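Local coordinates for protein agarase (Pseudoalteromonas fuliginea, PDB 6XJ9) that probably hydrolyses agarose or its oligosaccharides, as a glycoside hydrolase of family GH50, at residues Gly375-Tyr380 against Tyr398-Glu403. Sequence-based numbering, arbitrary orientation.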
ATOM      1  N   GLY A 375      -0.636 -16.171 -32.413  1.00 30.65           N
ATOM      2  CA  GLY A 375      -0.551 -15.374 -33.624  1.00 29.47           C
ATOM      3  C   GLY A 375      -1.878 -14.705 -33.979  1.00 29.16           C
ATOM      4  O   GLY A 375      -1.925 -13.843 -34.856  1.00 29.94           O
ATOM      5  N   LYS A 376      -2.956 -15.105 -33.295  1.00 26.59           N
ATOM      6  CA  LYS A 376      -4.271 -14.557 -33.576  1.00 27.82           C
ATOM      7  C   LYS A 376      -4.402 -13.162 -32.957  1.00 27.71           C
ATOM      8  O   LYS A 376      -5.334 -12.433 -33.280  1.00 27.79           O
ATOM      9  CB  LYS A 376      -5.370 -15.527 -33.129  1.00 28.04           C
ATOM     10  CG  LYS A 376      -5.505 -15.734 -31.627  1.00 29.49           C
ATOM     11  CD  LYS A 376      -6.810 -16.416 -31.216  1.00 31.72           C
ATOM     12  CE  LYS A 376      -6.877 -17.885 -31.583  1.00 29.48           C
ATOM     13  NZ  LYS A 376      -5.855 -18.677 -30.857  1.00 30.91           N
ATOM     14  N   HIS A 377      -3.444 -12.789 -32.096  1.00 26.50           N
ATOM     15  CA  HIS A 377      -3.471 -11.496 -31.428  1.00 26.83           C
ATOM     16  C   HIS A 377      -2.783 -10.404 -32.240  1.00 25.90           C
ATOM     17  O   HIS A 377      -2.688  -9.274 -31.775  1.00 27.20           O
ATOM     18  CB  HIS A 377      -3.013 -11.622 -29.970  1.00 27.32           C
ATOM     19  CG  HIS A 377      -3.795 -12.683 -29.277  1.00 26.88           C
ATOM     20  ND1 HIS A 377      -5.165 -12.605 -29.151  1.00 25.82           N
ATOM     21  CD2 HIS A 377      -3.426 -13.883 -28.779  1.00 26.86           C
ATOM     22  CE1 HIS A 377      -5.604 -13.690 -28.551  1.00 28.77           C
ATOM     23  NE2 HIS A 377      -4.554 -14.498 -28.320  1.00 27.07           N
ATOM     24  N   PHE A 378      -2.319 -10.736 -33.451  1.00 25.89           N
ATOM     25  CA  PHE A 378      -1.924  -9.699 -34.391  1.00 26.73           C
ATOM     26  C   PHE A 378      -3.173  -8.981 -34.896  1.00 26.96           C
ATOM     27  O   PHE A 378      -4.226  -9.590 -35.068  1.00 28.44           O
ATOM     28  CB  PHE A 378      -1.119 -10.259 -35.573  1.00 27.79           C
ATOM     29  CG  PHE A 378       0.333 -10.574 -35.299  1.00 26.58           C
ATOM     30  CD1 PHE A 378       1.263  -9.559 -35.113  1.00 25.90           C
ATOM     31  CD2 PHE A 378       0.778 -11.887 -35.250  1.00 25.74           C
ATOM     32  CE1 PHE A 378       2.597  -9.849 -34.853  1.00 24.67           C
ATOM     33  CE2 PHE A 378       2.112 -12.176 -34.992  1.00 25.22           C
ATOM     34  CZ  PHE A 378       3.018 -11.160 -34.791  1.00 24.77           C
ATOM     35  N   GLY A 379      -3.037  -7.671 -35.112  1.00 27.49           N
ATOM     36  CA  GLY A 379      -4.085  -6.864 -35.717  1.00 26.93           C
ATOM     37  C   GLY A 379      -3.475  -5.875 -36.702  1.00 27.97           C
ATOM     38  O   GLY A 379      -2.349  -6.071 -37.148  1.00 26.65           O
ATOM     39  N   TYR A 380      -4.235  -4.826 -37.029  1.00 28.57           N
ATOM     40  CA  TYR A 380      -3.776  -3.796 -37.935  1.00 28.39           C
ATOM     41  C   TYR A 380      -4.464  -2.468 -37.621  1.00 30.86           C
ATOM     42  O   TYR A 380      -5.649  -2.436 -37.289  1.00 29.18           O
ATOM     43  CB  TYR A 380      -3.995  -4.192 -39.398  1.00 28.49           C
ATOM     44  CG  TYR A 380      -3.221  -3.305 -40.339  1.00 28.75           C
ATOM     45  CD1 TYR A 380      -1.910  -3.598 -40.675  1.00 28.71           C
ATOM     46  CD2 TYR A 380      -3.777  -2.134 -40.834  1.00 28.96           C
ATOM     47  CE1 TYR A 380      -1.175  -2.768 -41.508  1.00 29.80           C
ATOM     48  CE2 TYR A 380      -3.059  -1.288 -41.658  1.00 28.84           C
ATOM     49  CZ  TYR A 380      -1.752  -1.607 -41.995  1.00 29.80           C
ATOM     50  OH  TYR A 380      -1.039  -0.781 -42.802  1.00 30.08           O
ATOM     51  N   TYR A 398      -1.980  -8.049 -23.953  1.00 23.41           N
ATOM     52  CA  TYR A 398      -3.028  -8.318 -22.982  1.00 23.09           C
ATOM     53  C   TYR A 398      -3.922  -9.458 -23.473  1.00 23.02           C
ATOM     54  O   TYR A 398      -4.193 -10.381 -22.715  1.00 23.25           O
ATOM     55  CB  TYR A 398      -3.831  -7.074 -22.596  1.00 23.17           C
ATOM     56  CG  TYR A 398      -4.924  -7.384 -21.601  1.00 24.52           C
ATOM     57  CD1 TYR A 398      -4.628  -7.645 -20.269  1.00 24.20           C
ATOM     58  CD2 TYR A 398      -6.248  -7.494 -22.002  1.00 23.58           C
ATOM     59  CE1 TYR A 398      -5.623  -7.965 -19.359  1.00 23.81           C
ATOM     60  CE2 TYR A 398      -7.256  -7.815 -21.107  1.00 23.20           C
ATOM     61  CZ  TYR A 398      -6.941  -8.051 -19.780  1.00 24.36           C
ATOM     62  OH  TYR A 398      -7.923  -8.354 -18.880  1.00 22.89           O
ATOM     63  N   ALA A 399      -4.355  -9.401 -24.737  1.00 22.71           N
ATOM     64  CA  ALA A 399      -5.206 -10.447 -25.291  1.00 24.48           C
ATOM     65  C   ALA A 399      -4.451 -11.780 -25.333  1.00 25.10           C
ATOM     66  O   ALA A 399      -5.028 -12.822 -25.034  1.00 24.59           O
ATOM     67  CB  ALA A 399      -5.695 -10.058 -26.665  1.00 25.48           C
ATOM     68  N   ALA A 400      -3.163 -11.749 -25.711  1.00 23.38           N
ATOM     69  CA  ALA A 400      -2.353 -12.961 -25.682  1.00 24.08           C
ATOM     70  C   ALA A 400      -2.365 -13.576 -24.279  1.00 25.74           C
ATOM     71  O   ALA A 400      -2.548 -14.786 -24.121  1.00 27.50           O
ATOM     72  CB  ALA A 400      -0.952 -12.677 -26.169  1.00 22.06           C
ATOM     73  N   ASN A 401      -2.204 -12.727 -23.259  1.00 24.83           N
ATOM     74  CA  ASN A 401      -2.217 -13.162 -21.871  1.00 24.85           C
ATOM     75  C   ASN A 401      -3.552 -13.798 -21.487  1.00 24.63           C
ATOM     76  O   ASN A 401      -3.571 -14.758 -20.715  1.00 23.62           O
ATOM     77  CB  ASN A 401      -1.776 -12.044 -20.928  1.00 24.76           C
ATOM     78  CG  ASN A 401      -0.302 -11.744 -21.083  1.00 26.29           C
ATOM     79  OD1 ASN A 401       0.468 -12.603 -21.528  1.00 25.62           O
ATOM     80  ND2 ASN A 401       0.093 -10.529 -20.733  1.00 24.58           N
ATOM     81  N   LEU A 402      -4.653 -13.260 -22.030  1.00 23.27           N
ATOM     82  CA  LEU A 402      -5.984 -13.781 -21.746  1.00 23.56           C
ATOM     83  C   LEU A 402      -6.105 -15.213 -22.256  1.00 24.31           C
ATOM     84  O   LEU A 402      -6.724 -16.056 -21.602  1.00 26.79           O
ATOM     85  CB  LEU A 402      -7.049 -12.909 -22.417  1.00 21.60           C
ATOM     86  CG  LEU A 402      -7.312 -11.532 -21.805  1.00 22.46           C
ATOM     87  CD1 LEU A 402      -8.529 -10.908 -22.475  1.00 22.56           C
ATOM     88  CD2 LEU A 402      -7.533 -11.620 -20.301  1.00 20.76           C
ATOM     89  N   GLU A 403      -5.578 -15.457 -23.459  1.00 24.94           N
ATOM     90  CA  GLU A 403      -5.662 -16.779 -24.055  1.00 25.90           C
ATOM     91  C   GLU A 403      -4.728 -17.736 -23.318  1.00 26.29           C
ATOM     92  O   GLU A 403      -5.082 -18.891 -23.093  1.00 25.16           O
ATOM     93  CB  GLU A 403      -5.352 -16.730 -25.548  1.00 27.16           C
ATOM     94  CG  GLU A 403      -5.539 -18.080 -26.218  1.00 29.58           C
ATOM     95  CD  GLU A 403      -5.396 -18.063 -27.727  1.00 29.83           C
ATOM     96  OE1 GLU A 403      -4.906 -17.054 -28.264  1.00 29.09           O
ATOM     97  OE2 GLU A 403      -5.779 -19.063 -28.359  1.00 31.01           O
TER
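Glu403, on helix 397-406, takes up both Lys376 and His377 from the 3-10 turn that leads into strand 378-381. Strands 378-381 and 392-395 form an antiparallel hairpin, and the helix follows the second strand, so the contact packs the helix against the entry to its own hairpin. The carboxylate is shared between two donors. His377 NE2 gives a His-carboxylate hydrogen bond to Glu403 OE1 at 2.6 Å. The bond is bent, with an N-H...O angle of 140°. OE1 lies at the ring edge, 25° out of its plane, and the ring and carboxylate planes are nearly perpendicular. Lys376 NZ forms a salt bridge with Glu403 OE2 at 2.5 Å, on the syn lone pair; NZ also hydrogen-bonds to Thr373 O. Tyr413 of helix 413-428 touches both Lys376 and Glu403. Glu403 reaches out because its CG is anti to the backbone N (chi1 -175°) and its chain is extended. Packing involves the imidazole faces. Backbone atoms Ala399 O and Ala400 N lie above one face, Lys376 CG above the opposite one, all offset toward the rim. A leucine in place of His377 would probably leave Glu403 OE1 without its imidazole donor. On the helix-facing side, His377 CD2 lies 3.4 Å from Ala400 CA, and His377 ND1 3.6 Å from Ala399 CB.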